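PDB 2G5X: ribosome-inactivating protein from Lychnis chalcedonica, which belongs to the plant ribosome-inactivating proteins, a family with a mixed beta sheet packed against a mainly helical body. Local coordinates for residues A[209-214]-A[229-234]; A[83-88]-A[101-106]; A[133-138]-A[188-193]. All coordinates share one frame; numbering follows the deposited sequence. Where two conformers were deposited one is given.

Contact 1 (A[209-214]-A[229-234])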
ATOM      1  N   GLN A 209      21.822   4.571  -3.187  1.00  9.70           N
ATOM      2  CA  GLN A 209      23.029   3.764  -3.259  1.00 11.86           C
ATOM      3  C   GLN A 209      22.931   2.639  -4.279  1.00 11.41           C
ATOM      4  O   GLN A 209      23.919   2.317  -4.941  1.00  9.47           O
ATOM      5  CB  GLN A 209      23.368   3.201  -1.876  1.00 15.17           C
ATOM      6  CG  GLN A 209      23.732   4.283  -0.874  1.00 19.77           C
ATOM      7  CD  GLN A 209      24.775   5.238  -1.420  1.00 23.11           C
ATOM      8  OE1 GLN A 209      25.869   4.825  -1.805  1.00 26.57           O
ATOM      9  NE2 GLN A 209      24.439   6.523  -1.462  1.00 25.50           N
ATOM     10  N   TYR A 210      21.749   2.043  -4.408  1.00 10.51           N
ATOM     11  CA  TYR A 210      21.559   0.965  -5.370  1.00 10.67           C
ATOM     12  C   TYR A 210      21.823   1.436  -6.796  1.00 10.13           C
ATOM     13  O   TYR A 210      22.189   0.639  -7.658  1.00 10.95           O
ATOM     14  CB  TYR A 210      20.146   0.384  -5.262  1.00 10.21           C
ATOM     15  CG  TYR A 210      20.089  -0.888  -4.446  1.00 12.52           C
ATOM     16  CD1 TYR A 210      20.638  -2.075  -4.933  1.00 13.84           C
ATOM     17  CD2 TYR A 210      19.511  -0.903  -3.177  1.00 11.96           C
ATOM     18  CE1 TYR A 210      20.613  -3.248  -4.174  1.00 15.32           C
ATOM     19  CE2 TYR A 210      19.483  -2.066  -2.412  1.00 15.28           C
ATOM     20  CZ  TYR A 210      20.035  -3.233  -2.916  1.00 15.44           C
ATOM     21  OH  TYR A 210      20.014  -4.382  -2.160  1.00 17.59           O
ATOM     22  N   HIS A 211      21.641   2.726  -7.051  1.00  9.48           N
ATOM     23  CA  HIS A 211      21.900   3.246  -8.385  1.00 10.99           C
ATOM     24  C   HIS A 211      23.407   3.341  -8.637  1.00 11.59           C
ATOM     25  O   HIS A 211      23.846   3.474  -9.782  1.00 13.52           O
ATOM     26  CB  HIS A 211      21.253   4.624  -8.574  1.00  9.86           C
ATOM     27  CG  HIS A 211      19.796   4.571  -8.923  1.00  9.29           C
ATOM     28  ND1 HIS A 211      18.797   4.585  -7.973  1.00 10.97           N
ATOM     29  CD2 HIS A 211      19.171   4.518 -10.123  1.00  8.28           C
ATOM     30  CE1 HIS A 211      17.620   4.548  -8.573  1.00  8.19           C
ATOM     31  NE2 HIS A 211      17.819   4.507  -9.879  1.00 12.96           N
ATOM     32  N   LYS A 212      24.199   3.260  -7.569  1.00 11.92           N
ATOM     33  CA  LYS A 212      25.654   3.348  -7.688  1.00 13.01           C
ATOM     34  C   LYS A 212      26.382   2.016  -7.508  1.00 13.42           C
ATOM     35  O   LYS A 212      27.549   1.884  -7.888  1.00 13.81           O
ATOM     36  CB  LYS A 212      26.207   4.357  -6.678  1.00 14.65           C
ATOM     37  CG  LYS A 212      25.637   5.761  -6.816  1.00 18.62           C
ATOM     38  CD  LYS A 212      26.377   6.755  -5.930  1.00 22.87           C
ATOM     39  CE  LYS A 212      26.307   6.366  -4.461  1.00 25.31           C
ATOM     40  NZ  LYS A 212      27.085   7.300  -3.593  1.00 29.63           N
ATOM     41  N   SER A 213      25.703   1.036  -6.920  1.00 12.67           N
ATOM     42  CA  SER A 213      26.300  -0.281  -6.694  1.00 13.12           C
ATOM     43  C   SER A 213      25.231  -1.305  -6.331  1.00 14.24           C
ATOM     44  O   SER A 213      24.245  -0.973  -5.674  1.00 14.78           O
ATOM     45  CB  SER A 213      27.336  -0.205  -5.567  1.00 13.98           C
ATOM     46  OG  SER A 213      27.868  -1.486  -5.268  1.00 16.66           O
ATOM     47  N   CYS A 214      25.431  -2.551  -6.755  1.00 14.26           N
ATOM     48  CA  CYS A 214      24.475  -3.608  -6.450  1.00 15.71           C
ATOM     49  C   CYS A 214      24.837  -4.327  -5.154  1.00 17.72           C
ATOM     50  O   CYS A 214      24.058  -5.128  -4.640  1.00 17.75           O
ATOM     51  CB  CYS A 214      24.397  -4.616  -7.601  1.00 14.67           C
ATOM     52  SG  CYS A 214      23.754  -3.919  -9.156  1.00 15.03           S
ATOM     53  N   GLY A 229      12.934  -4.288  -2.991  1.00  7.06           N
ATOM     54  CA  GLY A 229      12.130  -4.979  -3.982  1.00  6.17           C
ATOM     55  C   GLY A 229      11.645  -3.999  -5.039  1.00  7.44           C
ATOM     56  O   GLY A 229      11.144  -4.396  -6.090  1.00  7.31           O
ATOM     57  N   LEU A 230      11.793  -2.710  -4.748  1.00  7.41           N
ATOM     58  CA  LEU A 230      11.392  -1.640  -5.658  1.00  6.73           C
ATOM     59  C   LEU A 230      12.286  -0.443  -5.363  1.00  7.42           C
ATOM     60  O   LEU A 230      12.457  -0.066  -4.203  1.00  7.69           O
ATOM     61  CB  LEU A 230       9.921  -1.254  -5.425  1.00  7.85           C
ATOM     62  CG  LEU A 230       9.372  -0.063  -6.226  1.00  6.64           C
ATOM     63  CD1 LEU A 230       9.299  -0.426  -7.706  1.00  8.96           C
ATOM     64  CD2 LEU A 230       7.983   0.320  -5.715  1.00  7.37           C
ATOM     65  N   LEU A 231      12.867   0.148  -6.400  1.00  7.29           N
ATOM     66  CA  LEU A 231      13.731   1.304  -6.201  1.00  7.71           C
ATOM     67  C   LEU A 231      13.006   2.585  -6.562  1.00  8.16           C
ATOM     68  O   LEU A 231      12.125   2.594  -7.417  1.00  7.55           O
ATOM     69  CB  LEU A 231      14.995   1.214  -7.069  1.00  8.02           C
ATOM     70  CG  LEU A 231      15.960   0.039  -6.900  1.00  8.20           C
ATOM     71  CD1 LEU A 231      17.199   0.297  -7.744  1.00 11.20           C
ATOM     72  CD2 LEU A 231      16.351  -0.118  -5.442  1.00 11.67           C
ATOM     73  N   LEU A 232      13.382   3.664  -5.891  1.00  8.86           N
ATOM     74  CA  LEU A 232      12.817   4.969  -6.181  1.00  9.41           C
ATOM     75  C   LEU A 232      13.705   5.534  -7.291  1.00  9.15           C
ATOM     76  O   LEU A 232      14.874   5.160  -7.410  1.00  9.32           O
ATOM     77  CB  LEU A 232      12.899   5.863  -4.940  1.00 10.28           C
ATOM     78  CG  LEU A 232      12.382   7.302  -5.039  1.00 11.92           C
ATOM     79  CD1 LEU A 232      10.864   7.296  -5.119  1.00 10.71           C
ATOM     80  CD2 LEU A 232      12.839   8.096  -3.821  1.00 12.32           C
ATOM     81  N   TYR A 233      13.150   6.410  -8.118  1.00  8.90           N
ATOM     82  CA  TYR A 233      13.922   7.035  -9.183  1.00  9.43           C
ATOM     83  C   TYR A 233      15.103   7.757  -8.524  1.00 11.82           C
ATOM     84  O   TYR A 233      15.075   8.023  -7.322  1.00  9.88           O
ATOM     85  CB  TYR A 233      13.037   8.037  -9.925  1.00 10.38           C
ATOM     86  CG  TYR A 233      12.362   9.022  -9.000  1.00 10.23           C
ATOM     87  CD1 TYR A 233      13.044  10.139  -8.520  1.00 12.28           C
ATOM     88  CD2 TYR A 233      11.050   8.816  -8.569  1.00 11.12           C
ATOM     89  CE1 TYR A 233      12.440  11.027  -7.630  1.00 12.00           C
ATOM     90  CE2 TYR A 233      10.437   9.697  -7.680  1.00  9.93           C
ATOM     91  CZ  TYR A 233      11.140  10.799  -7.216  1.00 14.17           C
ATOM     92  OH  TYR A 233      10.543  11.670  -6.335  1.00 15.31           O
ATOM     93  N   ASN A 234      16.138   8.068  -9.298  1.00 12.67           N
ATOM     94  CA  ASN A 234      17.289   8.769  -8.736  1.00 16.33           C
ATOM     95  C   ASN A 234      17.482  10.110  -9.435  1.00 17.59           C
ATOM     96  O   ASN A 234      16.544  10.533 -10.146  1.00 18.34           O
ATOM     97  CB  ASN A 234      18.556   7.909  -8.851  1.00 16.80           C
ATOM     98  CG  ASN A 234      19.211   7.997 -10.215  1.00 19.04           C
ATOM     99  OD1 ASN A 234      18.538   8.016 -11.243  1.00 19.39           O
ATOM    100  ND2 ASN A 234      20.540   8.032 -10.228  1.00 19.97           N
ATOM    101  OXT ASN A 234      18.552  10.730  -9.250  1.00 18.01           O
TER
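H211 and the C-terminal N234 meet as two flat groups. The imidazole of H211 and the side-chain amide of N234 are stacked, with their planes 5° apart. The closest part of this stack is a CH-pi contact: CB of N234 stands over the centre of one face of the H211 ring, 3.4 Å from its centroid. The amide carbon CG continues over the same ring, 3.5 Å from CD2 of H211. CG of N234 sits between its own backbone N and carbonyl carbon (chi1 82°), and this lays the amide along the imidazole.

A polar atom approaches the same ring from its edge. The carbonyl O of L232 lies in the ring plane, 3.0 Å from CE1 of H211. ND1 of H211 is hydrogen-bonded to S207 O, one turn back along its own chain, which would restrict the rotation of the imidazole.

The remaining contact is apolar. The fork of L231 crosses Y210 at about a right angle, with CD2 of L231 3.8 Å from CB of Y210. Both residues are buried.

The contact thus joins the end of helix 203-210 to the C-terminal tail. L232 N is hydrogen-bonded to S207 OG, and L230 O to W203 NE1, both on that helix. L231 also has backbone hydrogen bonds to P35 and T37. Separately, C214 is disulfide-bonded to C32.

Contact 2 (A[83-88]-A[101-106])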
ATOM      1  N   LEU A  83     -20.237   1.217  -7.796  1.00  8.33           N
ATOM      2  CA  LEU A  83     -18.835   1.344  -7.403  1.00  7.88           C
ATOM      3  C   LEU A  83     -18.559   2.832  -7.180  1.00  8.96           C
ATOM      4  O   LEU A  83     -18.808   3.647  -8.066  1.00  8.00           O
ATOM      5  CB  LEU A  83     -17.923   0.804  -8.510  1.00  8.92           C
ATOM      6  CG  LEU A  83     -17.942  -0.717  -8.693  1.00  7.98           C
ATOM      7  CD1 LEU A  83     -17.234  -1.094  -9.983  1.00 11.95           C
ATOM      8  CD2 LEU A  83     -17.265  -1.377  -7.498  1.00 10.73           C
ATOM      9  N   ARG A  84     -18.054   3.182  -5.998  1.00  8.23           N
ATOM     10  CA  ARG A  84     -17.775   4.582  -5.668  1.00  7.48           C
ATOM     11  C   ARG A  84     -16.295   4.852  -5.387  1.00  7.07           C
ATOM     12  O   ARG A  84     -15.629   4.071  -4.705  1.00  6.47           O
ATOM     13  CB  ARG A  84     -18.612   5.017  -4.454  1.00  8.24           C
ATOM     14  CG  ARG A  84     -18.295   4.258  -3.170  1.00  9.13           C
ATOM     15  CD  ARG A  84     -19.191   4.664  -1.999  1.00  8.15           C
ATOM     16  NE  ARG A  84     -18.895   3.843  -0.827  1.00  8.23           N
ATOM     17  CZ  ARG A  84     -19.640   3.786   0.273  1.00 10.04           C
ATOM     18  NH1 ARG A  84     -20.748   4.511   0.373  1.00 10.81           N
ATOM     19  NH2 ARG A  84     -19.281   2.985   1.269  1.00  9.68           N
ATOM     20  N   ALA A  85     -15.796   5.967  -5.915  1.00  7.08           N
ATOM     21  CA  ALA A  85     -14.397   6.360  -5.732  1.00  7.57           C
ATOM     22  C   ALA A  85     -14.245   7.270  -4.518  1.00  6.89           C
ATOM     23  O   ALA A  85     -14.880   8.320  -4.443  1.00  7.37           O
ATOM     24  CB  ALA A  85     -13.889   7.077  -6.983  1.00  5.91           C
ATOM     25  N   ASN A  86     -13.386   6.871  -3.580  1.00  7.23           N
ATOM     26  CA  ASN A  86     -13.152   7.633  -2.351  1.00  7.13           C
ATOM     27  C   ASN A  86     -11.703   8.126  -2.258  1.00  7.02           C
ATOM     28  O   ASN A  86     -10.774   7.321  -2.223  1.00  8.65           O
ATOM     29  CB  ASN A  86     -13.441   6.754  -1.128  1.00  7.35           C
ATOM     30  CG  ASN A  86     -14.765   6.019  -1.228  1.00  6.74           C
ATOM     31  OD1 ASN A  86     -15.831   6.602  -1.035  1.00  6.44           O
ATOM     32  ND2 ASN A  86     -14.700   4.726  -1.541  1.00  6.20           N
ATOM     33  N   PHE A  87     -11.510   9.441  -2.202  1.00  6.66           N
ATOM     34  CA  PHE A  87     -10.162  10.003  -2.096  1.00  5.18           C
ATOM     35  C   PHE A  87      -9.892  10.605  -0.721  1.00  5.48           C
ATOM     36  O   PHE A  87     -10.801  11.142  -0.086  1.00  6.88           O
ATOM     37  CB  PHE A  87      -9.945  11.096  -3.144  1.00  4.65           C
ATOM     38  CG  PHE A  87      -9.906  10.586  -4.550  1.00  6.13           C
ATOM     39  CD1 PHE A  87     -10.977  10.797  -5.413  1.00  6.91           C
ATOM     40  CD2 PHE A  87      -8.801   9.875  -5.006  1.00  7.37           C
ATOM     41  CE1 PHE A  87     -10.947  10.303  -6.719  1.00  8.29           C
ATOM     42  CE2 PHE A  87      -8.760   9.378  -6.306  1.00  7.41           C
ATOM     43  CZ  PHE A  87      -9.836   9.592  -7.165  1.00  7.45           C
ATOM     44  N   PHE A  88      -8.646  10.511  -0.263  1.00  6.01           N
ATOM     45  CA  PHE A  88      -8.281  11.094   1.023  1.00  6.61           C
ATOM     46  C   PHE A  88      -8.550  12.596   0.919  1.00  7.89           C
ATOM     47  O   PHE A  88      -8.501  13.167  -0.171  1.00  7.76           O
ATOM     48  CB  PHE A  88      -6.805  10.819   1.347  1.00  6.90           C
ATOM     49  CG  PHE A  88      -6.538   9.411   1.812  1.00  7.03           C
ATOM     50  CD1 PHE A  88      -5.602   8.609   1.163  1.00  7.19           C
ATOM     51  CD2 PHE A  88      -7.228   8.884   2.903  1.00  7.97           C
ATOM     52  CE1 PHE A  88      -5.356   7.303   1.594  1.00  9.19           C
ATOM     53  CE2 PHE A  88      -6.991   7.581   3.341  1.00  7.31           C
ATOM     54  CZ  PHE A  88      -6.054   6.789   2.686  1.00 10.29           C
ATOM     55  N   SER A 101     -10.486   8.426 -14.539  1.00 13.73           N
ATOM     56  CA  SER A 101      -9.203   8.136 -15.179  1.00 13.71           C
ATOM     57  C   SER A 101      -8.308   7.348 -14.234  1.00 13.66           C
ATOM     58  O   SER A 101      -7.365   6.684 -14.662  1.00 16.07           O
ATOM     59  CB  SER A 101      -8.497   9.436 -15.574  0.50 14.42           C
ATOM     60  OG  SER A 101      -7.788   9.982 -14.480  0.50 17.64           O
ATOM     61  N   ILE A 102      -8.608   7.435 -12.943  1.00 11.81           N
ATOM     62  CA  ILE A 102      -7.844   6.733 -11.920  1.00 11.78           C
ATOM     63  C   ILE A 102      -8.519   5.400 -11.613  1.00 11.43           C
ATOM     64  O   ILE A 102      -7.905   4.340 -11.736  1.00 10.75           O
ATOM     65  CB  ILE A 102      -7.752   7.580 -10.639  1.00 11.02           C
ATOM     66  CG1 ILE A 102      -6.991   8.875 -10.944  1.00 13.01           C
ATOM     67  CG2 ILE A 102      -7.078   6.783  -9.530  1.00 11.78           C
ATOM     68  CD1 ILE A 102      -6.975   9.872  -9.808  1.00 13.36           C
ATOM     69  N   PHE A 103      -9.784   5.462 -11.208  1.00 11.27           N
ATOM     70  CA  PHE A 103     -10.561   4.259 -10.918  1.00 10.78           C
ATOM     71  C   PHE A 103     -11.370   3.930 -12.165  1.00 12.33           C
ATOM     72  O   PHE A 103     -12.511   4.365 -12.325  1.00 11.18           O
ATOM     73  CB  PHE A 103     -11.490   4.490  -9.724  1.00  9.96           C
ATOM     74  CG  PHE A 103     -10.775   4.554  -8.404  1.00  8.51           C
ATOM     75  CD1 PHE A 103     -10.179   3.415  -7.865  1.00 10.40           C
ATOM     76  CD2 PHE A 103     -10.691   5.748  -7.701  1.00  9.68           C
ATOM     77  CE1 PHE A 103      -9.512   3.470  -6.642  1.00 10.96           C
ATOM     78  CE2 PHE A 103     -10.025   5.812  -6.475  1.00 11.15           C
ATOM     79  CZ  PHE A 103      -9.435   4.668  -5.946  1.00 10.51           C
ATOM     80  N   THR A 104     -10.745   3.162 -13.050  1.00 13.05           N
ATOM     81  CA  THR A 104     -11.329   2.751 -14.320  1.00 16.48           C
ATOM     82  C   THR A 104     -12.793   2.322 -14.294  1.00 15.99           C
ATOM     83  O   THR A 104     -13.552   2.660 -15.200  1.00 16.44           O
ATOM     84  CB  THR A 104     -10.526   1.583 -14.930  1.00 17.00           C
ATOM     85  OG1 THR A 104      -9.125   1.860 -14.836  1.00 21.35           O
ATOM     86  CG2 THR A 104     -10.901   1.391 -16.394  1.00 19.97           C
ATOM     87  N   ASP A 105     -13.189   1.585 -13.261  1.00 15.12           N
ATOM     88  CA  ASP A 105     -14.557   1.077 -13.181  1.00 13.47           C
ATOM     89  C   ASP A 105     -15.537   1.861 -12.315  1.00 11.84           C
ATOM     90  O   ASP A 105     -16.705   1.482 -12.206  1.00 11.09           O
ATOM     91  CB  ASP A 105     -14.528  -0.381 -12.705  1.00 14.35           C
ATOM     92  CG  ASP A 105     -13.574  -1.240 -13.513  1.00 16.66           C
ATOM     93  OD1 ASP A 105     -13.701  -1.257 -14.756  1.00 17.28           O
ATOM     94  OD2 ASP A 105     -12.703  -1.904 -12.906  1.00 16.99           O
ATOM     95  N   ALA A 106     -15.078   2.951 -11.708  1.00 10.99           N
ATOM     96  CA  ALA A 106     -15.941   3.756 -10.839  1.00  9.84           C
ATOM     97  C   ALA A 106     -17.210   4.254 -11.529  1.00  9.01           C
ATOM     98  O   ALA A 106     -17.166   4.735 -12.664  1.00 11.71           O
ATOM     99  CB  ALA A 106     -15.160   4.942 -10.279  1.00 10.96           C
TER
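F87 overlaps the ring of F103 at one corner. Strand 83-87 belongs to the mixed beta sheet of the ribosome-inactivating protein fold, and here one face of it is covered by the end of helix 99-102 and the turn that follows. The two phenyl rings slide past each other in opposite directions. Their planes are 46° apart and their centroids 5.6 Å apart, an oblique aromatic pair. CE2 of F87 comes to 3.8 Å from CE2 of F103.

I102 meets F87 from the opposite direction. Its CD1 lies 3.9 Å from CZ of F87. With CG1 anti to the carbonyl carbon (chi1 -63°) and the chain extended beyond it, CD1 reaches the far end of the F87 ring. The other branch of I102, CG2, covers part of one face of the F103 ring.

A85, two residues before F87 on the strand, points toward the second segment. Its CB is 3.5 Å from CD2 of F103, a tight apolar contact, and it also touches CB of A106. Y99 of helix 99-102 touches A85 and F87, while F45 and L47 of strand 45-51 touch I102 and F103.

F103 leaves the helical conformation and opens a type I beta turn that ends at A106. A106 N donates to F103 O across the turn. The carboxylate of D105 leads away from the strand, and its salt-bridge partner is R1, outside the two segments. Beside the turn L83 runs alongside D105, pointing the same way, and its CD1 rests 3.4 Å from the carbonyl O of D105.

Contact 3 (A[133-138]-A[188-193])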
ATOM      1  N   LEU A 133       0.760  -0.778  15.493  1.00  9.85           N
ATOM      2  CA  LEU A 133      -0.454  -1.186  14.794  1.00 10.67           C
ATOM      3  C   LEU A 133      -0.383  -2.692  14.516  1.00  9.11           C
ATOM      4  O   LEU A 133       0.625  -3.185  14.003  1.00  9.89           O
ATOM      5  CB  LEU A 133      -0.578  -0.426  13.470  1.00 10.28           C
ATOM      6  CG  LEU A 133      -1.658  -0.888  12.487  1.00 10.23           C
ATOM      7  CD1 LEU A 133      -3.039  -0.722  13.098  1.00 11.34           C
ATOM      8  CD2 LEU A 133      -1.539  -0.080  11.205  1.00  9.97           C
ATOM      9  N   SER A 134      -1.443  -3.418  14.863  1.00  8.48           N
ATOM     10  CA  SER A 134      -1.482  -4.861  14.634  1.00  9.10           C
ATOM     11  C   SER A 134      -1.593  -5.158  13.137  1.00  8.36           C
ATOM     12  O   SER A 134      -2.548  -4.738  12.485  1.00  8.14           O
ATOM     13  CB  SER A 134      -2.671  -5.474  15.379  0.50  9.28           C
ATOM     14  OG  SER A 134      -2.375  -5.673  16.747  0.50  9.16           O
ATOM     15  N   LEU A 135      -0.614  -5.891  12.609  1.00  8.44           N
ATOM     16  CA  LEU A 135      -0.567  -6.246  11.191  1.00  7.53           C
ATOM     17  C   LEU A 135      -0.780  -7.744  10.974  1.00  7.35           C
ATOM     18  O   LEU A 135      -0.523  -8.550  11.866  1.00  7.56           O
ATOM     19  CB  LEU A 135       0.793  -5.859  10.606  1.00  7.27           C
ATOM     20  CG  LEU A 135       1.314  -4.447  10.890  1.00  6.05           C
ATOM     21  CD1 LEU A 135       2.723  -4.309  10.328  1.00  8.63           C
ATOM     22  CD2 LEU A 135       0.378  -3.411  10.290  1.00  7.56           C
ATOM     23  N   GLY A 136      -1.241  -8.108   9.779  1.00  6.58           N
ATOM     24  CA  GLY A 136      -1.462  -9.509   9.463  1.00  5.61           C
ATOM     25  C   GLY A 136      -2.765  -9.753   8.725  1.00  6.67           C
ATOM     26  O   GLY A 136      -3.603  -8.860   8.621  1.00  6.41           O
ATOM     27  N   VAL A 137      -2.936 -10.967   8.209  1.00  5.87           N
ATOM     28  CA  VAL A 137      -4.145 -11.324   7.472  1.00  7.00           C
ATOM     29  C   VAL A 137      -5.451 -11.080   8.235  1.00  7.00           C
ATOM     30  O   VAL A 137      -6.362 -10.434   7.714  1.00  7.70           O
ATOM     31  CB  VAL A 137      -4.082 -12.802   7.011  1.00  6.97           C
ATOM     32  CG1 VAL A 137      -5.426 -13.238   6.428  1.00  8.21           C
ATOM     33  CG2 VAL A 137      -2.981 -12.958   5.966  1.00  7.61           C
ATOM     34  N   SER A 138      -5.551 -11.587   9.460  1.00  6.81           N
ATOM     35  CA  SER A 138      -6.767 -11.401  10.243  1.00  7.02           C
ATOM     36  C   SER A 138      -7.029  -9.927  10.537  1.00  7.25           C
ATOM     37  O   SER A 138      -8.167  -9.466  10.467  1.00  6.96           O
ATOM     38  CB  SER A 138      -6.680 -12.184  11.554  1.00  9.94           C
ATOM     39  OG  SER A 138      -6.492 -13.563  11.291  1.00 15.51           O
ATOM     40  N   SER A 188      -0.956 -15.204  12.101  1.00  9.68           N
ATOM     41  CA  SER A 188      -0.988 -14.440  13.341  1.00  9.20           C
ATOM     42  C   SER A 188      -0.907 -12.951  13.048  1.00  9.02           C
ATOM     43  O   SER A 188      -1.024 -12.525  11.900  1.00  8.54           O
ATOM     44  CB  SER A 188       0.198 -14.840  14.221  0.50 11.14           C
ATOM     45  OG  SER A 188       0.002 -14.438  15.565  0.50 12.31           O
ATOM     46  N   SER A 189      -0.714 -12.166  14.102  1.00  9.17           N
ATOM     47  CA  SER A 189      -0.581 -10.723  13.968  1.00  8.98           C
ATOM     48  C   SER A 189       0.735 -10.310  14.614  1.00  8.56           C
ATOM     49  O   SER A 189       1.246 -11.005  15.493  1.00  9.37           O
ATOM     50  CB  SER A 189      -1.739 -10.010  14.665  0.50  9.08           C
ATOM     51  OG  SER A 189      -1.669 -10.189  16.065  0.50  8.98           O
ATOM     52  N   PHE A 190       1.292  -9.189  14.168  1.00  8.86           N
ATOM     53  CA  PHE A 190       2.541  -8.693  14.733  1.00  7.79           C
ATOM     54  C   PHE A 190       2.626  -7.180  14.575  1.00  8.16           C
ATOM     55  O   PHE A 190       1.869  -6.583  13.806  1.00  7.53           O
ATOM     56  CB  PHE A 190       3.757  -9.357  14.062  1.00  8.21           C
ATOM     57  CG  PHE A 190       4.034  -8.871  12.661  1.00  9.02           C
ATOM     58  CD1 PHE A 190       3.242  -9.282  11.592  1.00 10.44           C
ATOM     59  CD2 PHE A 190       5.090  -7.997  12.415  1.00 10.37           C
ATOM     60  CE1 PHE A 190       3.501  -8.828  10.297  1.00 10.25           C
ATOM     61  CE2 PHE A 190       5.357  -7.536  11.128  1.00 11.26           C
ATOM     62  CZ  PHE A 190       4.560  -7.953  10.065  1.00 11.38           C
ATOM     63  N   GLU A 191       3.545  -6.573  15.321  1.00  9.50           N
ATOM     64  CA  GLU A 191       3.768  -5.130  15.285  1.00  9.86           C
ATOM     65  C   GLU A 191       5.123  -4.860  14.622  1.00 10.76           C
ATOM     66  O   GLU A 191       6.104  -5.548  14.905  1.00 12.13           O
ATOM     67  CB  GLU A 191       3.752  -4.573  16.714  1.00 10.75           C
ATOM     68  CG  GLU A 191       2.433  -4.809  17.443  1.00 15.12           C
ATOM     69  CD  GLU A 191       2.471  -4.384  18.902  1.00 16.77           C
ATOM     70  OE1 GLU A 191       1.412  -4.449  19.560  1.00 17.94           O
ATOM     71  OE2 GLU A 191       3.552  -3.992  19.391  1.00 19.28           O
ATOM     72  N   ALA A 192       5.172  -3.864  13.740  1.00 10.56           N
ATOM     73  CA  ALA A 192       6.404  -3.534  13.023  1.00 10.81           C
ATOM     74  C   ALA A 192       7.582  -3.150  13.922  1.00 10.51           C
ATOM     75  O   ALA A 192       8.694  -3.637  13.733  1.00 10.83           O
ATOM     76  CB  ALA A 192       6.138  -2.415  12.014  1.00 11.16           C
ATOM     77  N   GLY A 193       7.341  -2.271  14.888  1.00 10.85           N
ATOM     78  CA  GLY A 193       8.418  -1.858  15.774  1.00 10.98           C
ATOM     79  C   GLY A 193       9.197  -0.658  15.264  1.00 11.77           C
ATOM     80  O   GLY A 193       9.069  -0.265  14.101  1.00 12.02           O
TER
HETATM   81  O   HOH W   1       2.932  -2.165  12.956  1.00  8.62           O
HETATM   82  O   HOH W   2      -0.716  -5.786  18.573  1.00 27.02           O
HETATM   83  O   HOH W   3      -3.525 -13.271  10.644  1.00 13.52           O
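CG of F190 lies between its backbone N and carbonyl carbon (chi1 74°), which swings the ring back over L135. CG of L135 is anti to its own carbonyl carbon (chi1 -49°) and the chain runs on extended, bringing CD1 to 4.1 Å from CZ of F190. The two side chains cross obliquely, and CB of L135 stands over one face of the F190 ring, 4.0 Å from CE1.

The motif is a single antiparallel beta bridge between two loops, with L135 and F190 as a hydrogen-bonded pair. L135 N donates to F190 O at 2.8 Å, and F190 N donates back to L135 O at 3.0 Å. The same L135 O also receives a CA-H...O contact from S189. The bridge joins the lead-in to helix 137-145 to the link between helices 175-184 and 193-201. G136, the N-cap residue of helix 137-145, has its CA 3.9 Å from S188 O.

Q166 of helix 154-173 touches L135 and A192, and V181 and R184 of helix 175-184 touch F190.

Waters extend the pairing beyond the bridge. One links S138 N to S188 O. Another donates to L133 O at 2.7 Å and accepts from A192 N at 2.9 Å.

Contact 2 is the most buried of the three and wholly apolar where side chains meet. It packs a helix end and turn on strand 83-87 of the sheet. Contacts 1 and 3 are partly buried and lie in the helical part, where they hold loops and helix ends together. They share no element. Contact 3 is the one with direct hydrogen bonds between its segments, and waters complete it. Contact 1 has none and relies on a flat stack beside a small apolar patch. Contacts 2 and 3 lie on opposite sides of the chain's centre, with nearest atoms about 12 Å apart. Contact 1 is farthest out, its centre about 20 Å from the chain's centre.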